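Local coordinates for protein glutathione s-transferase I (Zea mays, PDB 1AXD) that probably conjugates glutathione to electrophilic compounds, herbicides among them, as a dimeric plant glutathione S-transferase, and binds lactoylglutathione, at residues A[20-25]-A[203-208]; A[31-36]-A[52-57]; A[81-86]-A[92-97]; A[115-120]-A[175-180]; A[181-184]-A[188-191]. All blocks are in the same frame, centred on the assembly; numbering follows the deposited sequence.

Interaction 1. Residues A[20-25]-A[203-208]; sequences ALEEAG and QKVAAL
Glu22, reaching across from helix 14-24 to Lys204 and Val205 of helix 200-208, illustrates a charged group resting on the aliphatic part of an oppositely charged neighbour. One position before it, Leu21 turns to the sheet instead, resting on Met3 and Leu5 of strand 3-6. At Glu22 the helix faces its partner; the backbones stay 8.0 Å apart from Glu22 CA to Lys204 CA, and side chains fill the interval. The glutamate chain, bent at chi2 (-66°), crosses the lysine chain at about a right angle, bringing its carboxylate against the methylene groups. Glu22 OE2 lies 3.6 Å from Lys204 CG and also 3.7 Å from Lys204 CE, touching two carbons of one bent chain, whereas Glu22 OE2 and Lys204 NZ remain 5.1 Å apart. Opposite charges thus sit near each other without forming an ion pair, and any attraction is probably modest. Lower on the stem, Glu22 CG meets Val205 CG2 at 4.3 Å. Here the thioredoxin-like domain of a glutathione S-transferase receives the last helix of the chain against its first helix, with Val205 also touching Thr15 and Thr19. The carboxylate is positioned by Tyr28, whose OH bonds OE2. An alanine at Glu22 would probably leave the Tyr28 hydroxyl without this partner and Lys204 CG without its cover. At the next residue, Glu23, the side chain turns to other partners, a salt bridge with Arg199 and a bond to Ser201 OG, both just ahead of the 203-208 segment.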
# COMPACT_ATOMS: atom_id res chain seq x y z
N ALA A 20 15.54 3.00 4.43
CA ALA A 20 15.71 3.63 3.13
C ALA A 20 16.56 4.88 3.20
O ALA A 20 17.35 5.12 2.29
CB ALA A 20 14.33 3.92 2.51
N LEU A 21 16.42 5.65 4.27
CA LEU A 21 17.19 6.87 4.41
C LEU A 21 18.63 6.53 4.57
O LEU A 21 19.48 7.18 3.98
CB LEU A 21 16.66 7.67 5.60
CG LEU A 21 15.27 8.30 5.38
CD1 LEU A 21 14.56 8.59 6.72
CD2 LEU A 21 15.38 9.59 4.56
N GLU A 22 18.91 5.47 5.32
CA GLU A 22 20.28 5.02 5.54
C GLU A 22 20.91 4.50 4.27
O GLU A 22 22.10 4.68 4.07
CB GLU A 22 20.31 3.91 6.60
CG GLU A 22 20.02 4.36 8.03
CD GLU A 22 21.09 5.28 8.60
OE1 GLU A 22 22.22 5.29 8.08
OE2 GLU A 22 20.81 6.00 9.59
N GLU A 23 20.12 3.84 3.44
CA GLU A 23 20.60 3.26 2.19
C GLU A 23 20.80 4.31 1.11
O GLU A 23 21.75 4.22 0.34
CB GLU A 23 19.62 2.18 1.72
CG GLU A 23 20.08 1.36 0.53
CD GLU A 23 21.27 0.45 0.83
OE1 GLU A 23 21.24 -0.29 1.83
OE2 GLU A 23 22.23 0.47 0.03
N ALA A 24 19.92 5.30 1.04
CA ALA A 24 20.04 6.36 0.04
C ALA A 24 21.13 7.30 0.45
O ALA A 24 21.56 8.11 -0.36
CB ALA A 24 18.69 7.11 -0.13
N GLY A 25 21.58 7.19 1.70
CA GLY A 25 22.62 8.06 2.20
C GLY A 25 22.10 9.46 2.41
O GLY A 25 22.72 10.43 2.00
N GLN A 203 22.35 -2.86 9.49
CA GLN A 203 23.01 -3.00 10.79
C GLN A 203 22.74 -1.80 11.66
O GLN A 203 22.54 -1.96 12.85
CB GLN A 203 24.52 -3.19 10.59
CG GLN A 203 24.89 -4.45 9.84
CD GLN A 203 26.37 -4.51 9.48
OE1 GLN A 203 27.05 -3.49 9.42
NE2 GLN A 203 26.87 -5.71 9.23
N LYS A 204 22.73 -0.61 11.07
CA LYS A 204 22.45 0.62 11.81
C LYS A 204 21.03 0.59 12.29
O LYS A 204 20.79 0.83 13.46
CB LYS A 204 22.69 1.83 10.90
CG LYS A 204 22.06 3.15 11.35
CD LYS A 204 22.56 3.65 12.70
CE LYS A 204 22.03 5.04 13.00
NZ LYS A 204 22.39 5.51 14.37
N VAL A 205 20.10 0.24 11.40
CA VAL A 205 18.69 0.17 11.75
C VAL A 205 18.49 -0.81 12.86
O VAL A 205 17.79 -0.50 13.80
CB VAL A 205 17.83 -0.25 10.53
CG1 VAL A 205 16.36 -0.46 10.93
CG2 VAL A 205 17.92 0.83 9.44
N ALA A 206 19.13 -1.96 12.77
CA ALA A 206 19.03 -2.96 13.80
C ALA A 206 19.56 -2.39 15.09
O ALA A 206 19.09 -2.77 16.15
CB ALA A 206 19.80 -4.22 13.37
N ALA A 207 20.54 -1.49 15.01
CA ALA A 207 21.14 -0.87 16.19
C ALA A 207 20.21 0.12 16.81
O ALA A 207 20.30 0.34 18.00
CB ALA A 207 22.47 -0.21 15.83
N LEU A 208 19.36 0.75 16.01
CA LEU A 208 18.42 1.74 16.52
C LEU A 208 17.39 1.14 17.43
O LEU A 208 16.75 1.87 18.17
CB LEU A 208 17.72 2.47 15.37
CG LEU A 208 18.59 3.24 14.38
CD1 LEU A 208 17.71 3.93 13.32
CD2 LEU A 208 19.42 4.27 15.14

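Interaction 2. Residues A[31-36]-A[52-57]; sequences VPINFA and GQVPAL
Val54 spreads its two methyl groups between Ile33 and Phe35, and so joins the loop after strand 28-31 to the cis-proline loop of the thioredoxin-like fold. That loop is a hallmark of glutathione S-transferases: the peptide bond before Pro55 is cis, and the backbone of Val54 is hydrogen-bonded to the bound glutathione derivative. Orientation decides which branch goes where. With chi1 at -63°, CG1 of Val54 stands beside the backbone N while CG2 takes the crowded position between that N and the carbonyl carbon. Val54 CG1 goes to the isoleucine, lying 3.8 Å from Ile33 CG1 and 3.9 Å from Ile33 CB; these two side chains slide past one another in opposite directions, so the contact is alongside rather than end on. Val54 CG2 meets the far end of the aromatic ring, 3.7 Å from Phe35 CZ, with valine and phenylalanine approaching from opposite directions. The methyl comes to the ring obliquely. Ile33 is buried, also resting on Glu39 and His40, but Phe35 is exposed, its ring meeting that of His40 and packing on the backbone of the ligand. Gln53 adds a hydrogen bond from NE2 to the same ligand, and Val54 also packs on a modified side chain of it, so the contact forms part of the wall of the glutathione site. An Asx turn from Asn34 to Ala36 encloses Phe35: Asn34 OD1 accepts from Ala36 N at 3.0 Å, with the donor well above the amide carbonyl plane, 63° out of it.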
# COMPACT_ATOMS: atom_id res chain seq x y z
N VAL A 31 13.22 12.31 15.60
CA VAL A 31 12.64 13.13 16.64
C VAL A 31 11.58 12.28 17.28
O VAL A 31 10.54 12.06 16.68
CB VAL A 31 12.04 14.41 16.02
CG1 VAL A 31 11.29 15.25 17.07
CG2 VAL A 31 13.17 15.25 15.40
N PRO A 32 11.87 11.69 18.45
CA PRO A 32 10.90 10.85 19.13
C PRO A 32 9.60 11.54 19.46
O PRO A 32 9.61 12.73 19.74
CB PRO A 32 11.64 10.41 20.40
CG PRO A 32 12.62 11.52 20.63
CD PRO A 32 13.12 11.76 19.23
N ILE A 33 8.51 10.80 19.37
CA ILE A 33 7.18 11.30 19.67
C ILE A 33 6.68 10.43 20.78
O ILE A 33 6.66 9.21 20.63
CB ILE A 33 6.25 11.18 18.45
CG1 ILE A 33 6.80 12.01 17.28
CG2 ILE A 33 4.81 11.63 18.81
CD1 ILE A 33 6.71 13.50 17.46
N ASN A 34 6.34 11.03 21.91
CA ASN A 34 5.87 10.29 23.07
C ASN A 34 4.39 10.08 22.96
O ASN A 34 3.65 11.04 22.75
CB ASN A 34 6.22 11.07 24.33
CG ASN A 34 5.96 10.28 25.60
OD1 ASN A 34 5.62 9.11 25.57
ND2 ASN A 34 6.13 10.95 26.73
N PHE A 35 3.95 8.83 23.03
CA PHE A 35 2.53 8.54 22.94
C PHE A 35 1.92 8.73 24.29
O PHE A 35 0.75 9.07 24.38
CB PHE A 35 2.28 7.12 22.42
CG PHE A 35 2.45 6.96 20.92
CD1 PHE A 35 2.44 8.06 20.07
CD2 PHE A 35 2.61 5.70 20.36
CE1 PHE A 35 2.59 7.91 18.69
CE2 PHE A 35 2.76 5.54 18.99
CZ PHE A 35 2.75 6.64 18.15
N ALA A 36 2.71 8.56 25.35
CA ALA A 36 2.21 8.72 26.71
C ALA A 36 1.61 10.09 26.99
O ALA A 36 0.69 10.20 27.79
CB ALA A 36 3.31 8.40 27.71
N GLY A 52 -2.72 12.32 12.65
CA GLY A 52 -2.10 12.14 13.95
C GLY A 52 -1.36 10.86 14.29
O GLY A 52 -1.63 10.24 15.31
N GLN A 53 -0.39 10.49 13.46
CA GLN A 53 0.38 9.29 13.74
C GLN A 53 1.76 9.39 13.21
O GLN A 53 2.08 10.39 12.58
CB GLN A 53 -0.34 8.04 13.23
CG GLN A 53 -0.66 8.03 11.75
CD GLN A 53 -1.63 6.93 11.35
OE1 GLN A 53 -1.78 6.64 10.17
NE2 GLN A 53 -2.29 6.31 12.32
N VAL A 54 2.60 8.42 13.55
CA VAL A 54 3.99 8.40 13.08
C VAL A 54 4.16 7.23 12.17
O VAL A 54 3.48 6.23 12.35
CB VAL A 54 5.00 8.29 14.26
CG1 VAL A 54 4.90 9.52 15.18
CG2 VAL A 54 4.75 7.00 15.07
N PRO A 55 5.12 7.29 11.23
CA PRO A 55 6.08 8.37 10.97
C PRO A 55 5.58 9.56 10.22
O PRO A 55 4.50 9.53 9.65
CB PRO A 55 7.16 7.66 10.16
CG PRO A 55 6.35 6.74 9.31
CD PRO A 55 5.35 6.16 10.30
N ALA A 56 6.41 10.60 10.21
CA ALA A 56 6.18 11.86 9.52
C ALA A 56 7.57 12.38 9.16
O ALA A 56 8.47 12.25 9.98
CB ALA A 56 5.43 12.84 10.43
N LEU A 57 7.77 12.87 7.94
CA LEU A 57 9.08 13.39 7.54
C LEU A 57 9.00 14.84 7.11
O LEU A 57 8.02 15.24 6.49
CB LEU A 57 9.70 12.58 6.39
CG LEU A 57 11.14 12.97 6.02
CD1 LEU A 57 12.15 12.11 6.77
CD2 LEU A 57 11.37 12.83 4.51

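Interaction 3. Residues A[81-86]-A[92-97]; sequences ELLREG and AMVDVW
Small, buried and mainly apolar, the meeting of Leu83 and Arg84 with Val94 sets a loop against the early part of the long helix 88-122. Val94 does nearly all the touching from the helix side, its two methyls directed into the loop. Val94 CG1 comes 4.3 Å from Leu83 CD1. The same methyl, Val94 CG1, lies 4.2 Å from the backbone oxygen Leu82 O. The other methyl, Val94 CG2, lies 4.0 Å from Arg84 CG, where the arginine stem crosses the valine at about a right angle. This loop is the passage from the thioredoxin-like domain to the all-helical domain of the glutathione S-transferase fold, and the contact folds the linker back on the helix it leads into. Arg84 bends at chi2 and chi3 (-55° and -80°), which carries its guanidinium away from Val94 to a salt bridge with Glu90 and a cation-pi contact with Phe159. A water joins the two segments on another side, bonded to Leu83 O at 2.9 Å and to Asp95 OD1 at 3.0 Å. The second carboxylate oxygen of Asp95, OD2, forms a salt bridge with Arg76 of the second subunit.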
# COMPACT_ATOMS: atom_id res chain seq x y z
N GLU A 81 18.19 4.92 -7.98
CA GLU A 81 18.49 3.60 -8.50
C GLU A 81 17.71 2.54 -7.75
O GLU A 81 17.44 1.49 -8.30
CB GLU A 81 19.99 3.33 -8.38
CG GLU A 81 20.88 4.30 -9.17
CD GLU A 81 20.98 5.69 -8.56
OE1 GLU A 81 21.01 5.81 -7.32
OE2 GLU A 81 21.04 6.68 -9.34
N LEU A 82 17.32 2.85 -6.51
CA LEU A 82 16.54 1.93 -5.69
C LEU A 82 15.11 1.82 -6.20
O LEU A 82 14.38 0.96 -5.73
CB LEU A 82 16.54 2.39 -4.22
CG LEU A 82 17.82 2.25 -3.39
CD1 LEU A 82 17.67 3.01 -2.05
CD2 LEU A 82 18.12 0.76 -3.13
N LEU A 83 14.73 2.69 -7.12
CA LEU A 83 13.39 2.70 -7.72
C LEU A 83 13.41 2.31 -9.18
O LEU A 83 12.36 2.19 -9.79
CB LEU A 83 12.77 4.10 -7.60
CG LEU A 83 11.79 4.47 -6.48
CD1 LEU A 83 11.64 3.33 -5.48
CD2 LEU A 83 12.27 5.78 -5.80
N ARG A 84 14.60 2.17 -9.75
CA ARG A 84 14.76 1.80 -11.15
C ARG A 84 13.93 2.71 -12.04
O ARG A 84 13.40 2.26 -13.05
CB ARG A 84 14.40 0.33 -11.38
CG ARG A 84 15.13 -0.62 -10.45
CD ARG A 84 16.63 -0.44 -10.54
NE ARG A 84 17.19 -1.11 -11.71
CZ ARG A 84 18.47 -1.45 -11.84
NH1 ARG A 84 19.35 -1.18 -10.88
NH2 ARG A 84 18.87 -2.14 -12.89
N GLU A 85 13.82 3.98 -11.65
CA GLU A 85 13.07 4.96 -12.42
C GLU A 85 13.82 5.14 -13.70
O GLU A 85 15.04 5.26 -13.67
CB GLU A 85 12.99 6.30 -11.67
CG GLU A 85 12.15 6.30 -10.39
CD GLU A 85 10.65 6.09 -10.63
OE1 GLU A 85 10.25 5.66 -11.74
OE2 GLU A 85 9.86 6.34 -9.69
N GLY A 86 13.12 5.16 -14.82
CA GLY A 86 13.81 5.31 -16.09
C GLY A 86 13.51 4.08 -16.91
O GLY A 86 13.19 4.17 -18.08
N ALA A 92 8.20 -1.19 -12.84
CA ALA A 92 6.94 -1.89 -12.60
C ALA A 92 7.11 -3.01 -11.59
O ALA A 92 6.23 -3.20 -10.77
CB ALA A 92 6.39 -2.42 -13.93
N MET A 93 8.21 -3.76 -11.68
CA MET A 93 8.46 -4.86 -10.75
C MET A 93 8.65 -4.36 -9.33
O MET A 93 8.12 -4.97 -8.40
CB MET A 93 9.71 -5.66 -11.17
CG MET A 93 9.60 -6.43 -12.48
SD MET A 93 8.21 -7.57 -12.51
CE MET A 93 8.58 -8.64 -11.11
N VAL A 94 9.41 -3.28 -9.15
CA VAL A 94 9.65 -2.70 -7.83
C VAL A 94 8.32 -2.37 -7.20
O VAL A 94 8.11 -2.72 -6.04
CB VAL A 94 10.52 -1.43 -7.92
CG1 VAL A 94 10.68 -0.76 -6.54
CG2 VAL A 94 11.90 -1.82 -8.49
N ASP A 95 7.43 -1.75 -7.96
CA ASP A 95 6.10 -1.42 -7.45
C ASP A 95 5.34 -2.66 -7.09
O ASP A 95 4.72 -2.69 -6.03
CB ASP A 95 5.30 -0.61 -8.47
CG ASP A 95 5.88 0.78 -8.71
OD1 ASP A 95 6.83 1.22 -8.02
OD2 ASP A 95 5.33 1.46 -9.60
N VAL A 96 5.38 -3.68 -7.95
CA VAL A 96 4.68 -4.93 -7.68
C VAL A 96 5.08 -5.51 -6.36
O VAL A 96 4.23 -5.91 -5.58
CB VAL A 96 4.94 -6.01 -8.77
CG1 VAL A 96 4.42 -7.38 -8.30
CG2 VAL A 96 4.26 -5.63 -10.10
N TRP A 97 6.38 -5.53 -6.08
CA TRP A 97 6.85 -6.10 -4.84
C TRP A 97 6.76 -5.19 -3.66
O TRP A 97 6.75 -5.67 -2.54
CB TRP A 97 8.22 -6.76 -5.03
CG TRP A 97 8.12 -7.98 -5.91
CD1 TRP A 97 8.14 -8.02 -7.28
CD2 TRP A 97 7.79 -9.32 -5.48
NE1 TRP A 97 7.83 -9.29 -7.73
CE2 TRP A 97 7.61 -10.10 -6.65
CE3 TRP A 97 7.62 -9.92 -4.22
CZ2 TRP A 97 7.25 -11.46 -6.60
CZ3 TRP A 97 7.27 -11.28 -4.17
CH2 TRP A 97 7.09 -12.03 -5.35
O HOH W 1 9.56 1.88 -9.10

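Interaction 4. Residues A[115-120]-A[175-180]; sequences QVLISP and FATPYA
Near its C-terminal end the long helix 88-122 of the all-helical glutathione S-transferase domain presents Val116 and Leu117 to Thr177 and Tyr179, in the loop that follows helix 168-174. The helix is irregular here, with a wider pi-type turn at 115-118 and a kink where the N of Pro120 has no bond to the turn before. Val116 is shared between two partners. Val116 CG1, set anti to the backbone N (chi1 166°), packs 3.7 Å from Thr177 CG2 and 3.8 Å from Thr177 CB; Val116 CG2 comes obliquely to the phenol ring, 3.5 Å from Tyr179 CE2. Leu117 adds a second contact on the same threonine methyl, with Leu117 CD1 lying 3.8 Å from Thr177 CG2. An alanine in place of Val116 would probably open a gap beside Tyr179 CE2 and leave the Thr177 methyl with Leu117 as its remaining neighbour on this helix. The polar ends are held by other residues: Tyr179 OH bonds Gln128 NE2, at the start of helix 128-151, while the ring also touches Leu135. Thr177 turns its methyl to the helix and its hydroxyl to its own loop. At a chi1 of 75°, Thr177 OG1 sits between the backbone N and the carbonyl carbon, where it is hydrogen-bonded to Leu174 O and weakly accepts from Tyr179 N at 3.3 Å.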
# COMPACT_ATOMS: atom_id res chain seq x y z
N GLN A 115 1.50 -10.53 19.06
CA GLN A 115 1.29 -11.58 20.04
C GLN A 115 2.56 -12.03 20.64
O GLN A 115 2.69 -12.04 21.86
CB GLN A 115 0.59 -12.78 19.40
CG GLN A 115 -0.80 -12.49 18.91
CD GLN A 115 -1.73 -12.10 20.03
OE1 GLN A 115 -1.68 -12.66 21.10
NE2 GLN A 115 -2.59 -11.14 19.77
N VAL A 116 3.51 -12.39 19.79
CA VAL A 116 4.80 -12.88 20.22
C VAL A 116 5.71 -11.81 20.78
O VAL A 116 6.55 -12.12 21.61
CB VAL A 116 5.51 -13.63 19.04
CG1 VAL A 116 7.00 -13.87 19.33
CG2 VAL A 116 4.81 -14.97 18.79
N LEU A 117 5.51 -10.56 20.40
CA LEU A 117 6.41 -9.52 20.87
C LEU A 117 5.83 -8.37 21.66
O LEU A 117 6.22 -8.18 22.80
CB LEU A 117 7.23 -9.01 19.68
CG LEU A 117 8.59 -8.35 19.86
CD1 LEU A 117 9.59 -9.36 20.43
CD2 LEU A 117 9.07 -7.84 18.50
N ILE A 118 4.91 -7.61 21.09
CA ILE A 118 4.37 -6.46 21.81
C ILE A 118 3.56 -6.83 23.02
O ILE A 118 3.88 -6.38 24.11
CB ILE A 118 3.53 -5.54 20.88
CG1 ILE A 118 4.26 -5.33 19.55
CG2 ILE A 118 3.30 -4.19 21.57
CD1 ILE A 118 5.66 -4.74 19.68
N SER A 119 2.53 -7.64 22.83
CA SER A 119 1.65 -8.09 23.90
C SER A 119 2.40 -8.45 25.17
O SER A 119 2.14 -7.86 26.21
CB SER A 119 0.81 -9.27 23.42
OG SER A 119 -0.01 -9.77 24.45
N PRO A 120 3.36 -9.39 25.11
CA PRO A 120 4.11 -9.77 26.32
C PRO A 120 4.81 -8.60 27.01
O PRO A 120 4.78 -8.53 28.23
CB PRO A 120 5.12 -10.79 25.79
CG PRO A 120 4.36 -11.44 24.68
CD PRO A 120 3.76 -10.25 23.98
N PHE A 175 13.20 -11.81 13.49
CA PHE A 175 14.48 -12.42 13.78
C PHE A 175 14.91 -12.31 15.23
O PHE A 175 15.94 -12.86 15.58
CB PHE A 175 15.56 -11.85 12.86
CG PHE A 175 16.50 -12.87 12.32
CD1 PHE A 175 16.02 -13.93 11.55
CD2 PHE A 175 17.86 -12.80 12.60
CE1 PHE A 175 16.88 -14.91 11.06
CE2 PHE A 175 18.74 -13.77 12.11
CZ PHE A 175 18.24 -14.83 11.34
N ALA A 176 14.18 -11.57 16.05
CA ALA A 176 14.53 -11.46 17.46
C ALA A 176 13.75 -12.46 18.26
O ALA A 176 13.97 -12.57 19.46
CB ALA A 176 14.28 -10.03 17.97
N THR A 177 12.86 -13.21 17.61
CA THR A 177 12.04 -14.19 18.30
C THR A 177 12.34 -15.59 17.85
O THR A 177 13.00 -15.77 16.83
CB THR A 177 10.54 -13.89 18.09
OG1 THR A 177 10.16 -14.28 16.76
CG2 THR A 177 10.27 -12.39 18.29
N PRO A 178 11.84 -16.61 18.57
CA PRO A 178 12.09 -18.00 18.19
C PRO A 178 11.48 -18.39 16.86
O PRO A 178 11.80 -19.45 16.35
CB PRO A 178 11.49 -18.79 19.35
CG PRO A 178 10.38 -17.92 19.81
CD PRO A 178 11.03 -16.56 19.81
N TYR A 179 10.61 -17.55 16.30
CA TYR A 179 9.98 -17.85 15.03
C TYR A 179 10.83 -17.56 13.81
O TYR A 179 10.35 -17.68 12.70
CB TYR A 179 8.60 -17.19 14.93
CG TYR A 179 7.61 -17.84 15.86
CD1 TYR A 179 7.00 -19.05 15.53
CD2 TYR A 179 7.35 -17.30 17.12
CE1 TYR A 179 6.16 -19.71 16.43
CE2 TYR A 179 6.51 -17.95 18.02
CZ TYR A 179 5.92 -19.16 17.67
OH TYR A 179 5.12 -19.80 18.57
N ALA A 180 12.11 -17.22 14.02
CA ALA A 180 13.01 -16.95 12.92
C ALA A 180 13.32 -18.24 12.22
O ALA A 180 13.84 -18.22 11.12
CB ALA A 180 14.28 -16.28 13.44

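Interaction 5. Residues A[181-184]-A[188-191]; sequences SVLD and HVKA
Leu183 and Asp184 meet Val189 and Lys190 where the loop after helix 168-174 leads into helix 187-198 of the all-helical glutathione S-transferase domain. The innermost contact is apolar. Leu183 CD2 lies 4.2 Å from Val189 CG1, the two side chains crossing at about a right angle. Beside it the backbone takes part, for Leu183 O packs 3.7 Å from Lys190 CB, and the lysine then runs back along the loop, with Lys190 CE 4.4 Å from Leu183 CB. Asp184, more exposed, adds a contact: Asp184 OD1 touches Lys190 CD at 3.7 Å, and the two side chains lie alongside, pointing the same way. The charges themselves do not meet, since Asp184 OD1 and Lys190 NZ stay 5.9 Å apart, so at most a weak long-range attraction is likely. Starting anti to the backbone N, the lysine chain bends at chi2, chi3 and chi4 (81°, -80° and -65°), which brings NZ to a hydrogen bond with Ser194 OG, one turn further along the same helix. Val189 is backed by Tyr145 and Leu149 of helix 128-151. From that same helix Glu146 holds the start of helix 187-198, its OE2 hydrogen-bonded to His188 ND1 and its OE1 weakly bonded to Val189 N.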
# COMPACT_ATOMS: atom_id res chain seq x y z
N SER A 181 12.98 -19.36 12.85
CA SER A 181 13.21 -20.70 12.30
C SER A 181 12.31 -21.03 11.16
O SER A 181 12.47 -22.08 10.55
CB SER A 181 13.06 -21.75 13.41
OG SER A 181 11.81 -21.60 14.06
N VAL A 182 11.34 -20.17 10.87
CA VAL A 182 10.42 -20.40 9.76
C VAL A 182 11.13 -20.10 8.46
O VAL A 182 10.81 -20.69 7.46
CB VAL A 182 9.09 -19.57 9.91
CG1 VAL A 182 9.31 -18.08 9.58
CG2 VAL A 182 7.99 -20.17 9.01
N LEU A 183 12.13 -19.23 8.50
CA LEU A 183 12.89 -18.87 7.30
C LEU A 183 13.84 -19.97 6.91
O LEU A 183 14.24 -20.02 5.75
CB LEU A 183 13.68 -17.58 7.53
CG LEU A 183 12.90 -16.34 7.94
CD1 LEU A 183 13.88 -15.20 8.23
CD2 LEU A 183 11.90 -15.96 6.83
N ASP A 184 14.20 -20.84 7.85
CA ASP A 184 15.12 -21.92 7.54
C ASP A 184 14.52 -22.89 6.56
O ASP A 184 15.25 -23.58 5.88
CB ASP A 184 15.55 -22.67 8.81
CG ASP A 184 16.51 -21.85 9.69
OD1 ASP A 184 17.55 -21.38 9.19
OD2 ASP A 184 16.21 -21.70 10.89
N HIS A 188 16.38 -19.96 -0.11
CA HIS A 188 16.59 -18.72 -0.87
C HIS A 188 16.14 -17.46 -0.15
O HIS A 188 16.80 -16.44 -0.29
CB HIS A 188 15.96 -18.83 -2.24
CG HIS A 188 16.65 -19.82 -3.12
ND1 HIS A 188 16.12 -21.07 -3.40
CD2 HIS A 188 17.83 -19.75 -3.79
CE1 HIS A 188 16.95 -21.72 -4.20
NE2 HIS A 188 17.99 -20.94 -4.45
N VAL A 189 15.05 -17.53 0.61
CA VAL A 189 14.58 -16.38 1.38
C VAL A 189 15.62 -16.17 2.48
O VAL A 189 16.00 -15.03 2.72
CB VAL A 189 13.18 -16.62 2.02
CG1 VAL A 189 12.72 -15.39 2.80
CG2 VAL A 189 12.15 -16.96 0.92
N LYS A 190 16.12 -17.26 3.05
CA LYS A 190 17.13 -17.22 4.11
C LYS A 190 18.40 -16.58 3.63
O LYS A 190 18.90 -15.67 4.27
CB LYS A 190 17.44 -18.63 4.62
CG LYS A 190 18.55 -18.70 5.66
CD LYS A 190 18.09 -18.35 7.08
CE LYS A 190 17.99 -16.85 7.33
NZ LYS A 190 19.30 -16.13 7.27
N ALA A 191 18.93 -17.05 2.50
CA ALA A 191 20.15 -16.49 1.93
C ALA A 191 19.94 -15.02 1.68
O ALA A 191 20.77 -14.22 2.07
CB ALA A 191 20.49 -17.22 0.62

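Overall arrangement
Interactions 2 and 3 are buried, each built round one forked valine, yet interaction 2 lies beside the bound ligand and interaction 3 beside the subunit interface, where a water supplements the apolar packing. Interactions 1 and 5 are partly buried and share a theme, a lysine packed through its carbons near an acid it does not pair with. Interaction 4 is a surface contact of valine and leucine methyls with a threonine methyl and a tyrosine ring, whose polar ends bond other residues. It uses the same helix 88-122 as interaction 3, their centres about 31 Å apart, and touches interaction 5. Interaction 1 closes the widest loop of chain and touches both interaction 2 and interaction 3.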